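Local coordinates for cupin domain-containing protein (PDB 3LAG) that is of unknown function but binds a nickel ion and can bind calcium, consistent with a small metal-binding cupin, at residues Gln62-Thr65 against Gly66-Tyr69. Sequence-based numbering, arbitrary orientation.
Sequences QLKT and GRSY
Leu63 reaches Tyr69 with a single methyl: CD2 arrives at the edge of the phenol ring, near its plane, 3.5 Å from Tyr69 OH and 4.0 Å from Tyr69 CE2. The ring is brought there by a chi1 of 57°, which tucks CG between the backbone N and the carbonyl carbon and points the ring back across the loop toward strand 58-63. Met49 of strand 47-52 touches both side chains. Beyond this apolar pair the backbone reverses in a type II turn from Lys64 to Arg67, closed by Arg67 N donating to Lys64 O at 3.0 Å, with an N-H...O angle of 160°. Gly66 takes the third position with a positive phi of 73°, a conformation easily reached by glycine. A water continues the link, accepting from Lys64 N and donating to Arg67 O, 2.9 Å from each. In the Arg67 conformer described here, one of two modelled, the aliphatic parts of Lys64 and Arg67 touch, CG to CG at 3.6 Å, before their charged ends separate: Lys64 NZ pairs with Asp46, which also bonds Thr65 OG1, while Arg67 salt-bridges Glu9 of the second subunit. This is a tight turn with a water bridge, joining strands 58-63 and 69-71 of the cupin beta-barrel at the dimer interface.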
# COMPACT_ATOMS: atom_id res chain seq x y z
N GLN B 62 13.62 4.32 9.24
CA GLN B 62 13.61 5.37 8.23
C GLN B 62 12.63 5.02 7.11
O GLN B 62 12.96 4.26 6.19
CB GLN B 62 15.02 5.59 7.70
CG GLN B 62 16.00 5.99 8.79
CD GLN B 62 15.64 7.30 9.45
OE1 GLN B 62 15.42 7.36 10.66
NE2 GLN B 62 15.57 8.37 8.66
N LEU B 63 11.43 5.57 7.22
CA LEU B 63 10.35 5.30 6.26
C LEU B 63 10.45 6.21 5.05
O LEU B 63 10.57 7.42 5.22
CB LEU B 63 8.98 5.55 6.92
CG LEU B 63 8.67 4.78 8.19
CD1 LEU B 63 7.26 5.11 8.68
CD2 LEU B 63 8.84 3.29 7.97
N LYS B 64 10.36 5.64 3.85
CA LYS B 64 10.38 6.44 2.64
C LYS B 64 9.06 6.22 1.92
O LYS B 64 8.65 5.09 1.66
CB LYS B 64 11.56 6.04 1.74
CG LYS B 64 11.64 6.82 0.42
CD LYS B 64 11.93 8.28 0.69
CE LYS B 64 11.64 9.14 -0.52
NZ LYS B 64 11.77 10.58 -0.18
N THR B 65 8.39 7.33 1.61
CA THR B 65 7.13 7.30 0.88
C THR B 65 7.15 6.33 -0.29
O THR B 65 8.01 6.41 -1.17
CB THR B 65 6.81 8.67 0.30
OG1 THR B 65 6.75 9.64 1.35
CG2 THR B 65 5.47 8.65 -0.42
N GLY B 66 6.18 5.42 -0.30
CA GLY B 66 6.02 4.52 -1.42
C GLY B 66 7.04 3.42 -1.55
O GLY B 66 6.99 2.68 -2.52
N ARG B 67 7.97 3.32 -0.60
CA ARG B 67 8.95 2.25 -0.58
C ARG B 67 8.50 1.19 0.40
O ARG B 67 8.75 1.30 1.60
CB ARG B 67 10.32 2.77 -0.17
CG ARG B 67 10.95 3.65 -1.21
CD ARG B 67 10.75 3.08 -2.61
NE ARG B 67 11.30 1.74 -2.78
CZ ARG B 67 11.50 1.16 -3.96
NH1 ARG B 67 11.24 1.83 -5.08
NH2 ARG B 67 11.99 -0.07 -4.03
N SER B 68 7.81 0.18 -0.12
CA SER B 68 7.22 -0.86 0.70
C SER B 68 8.29 -1.84 1.18
O SER B 68 9.38 -1.94 0.60
CB SER B 68 6.12 -1.60 -0.08
OG SER B 68 6.66 -2.48 -1.06
N TYR B 69 7.97 -2.55 2.25
CA TYR B 69 8.84 -3.61 2.73
C TYR B 69 8.04 -4.67 3.43
O TYR B 69 6.92 -4.42 3.88
CB TYR B 69 9.95 -3.06 3.62
CG TYR B 69 9.53 -2.28 4.84
CD1 TYR B 69 9.27 -2.92 6.04
CD2 TYR B 69 9.43 -0.89 4.80
CE1 TYR B 69 8.93 -2.21 7.18
CE2 TYR B 69 9.09 -0.17 5.93
CZ TYR B 69 8.83 -0.84 7.11
OH TYR B 69 8.48 -0.14 8.25
O HOH W 1 10.41 2.77 3.48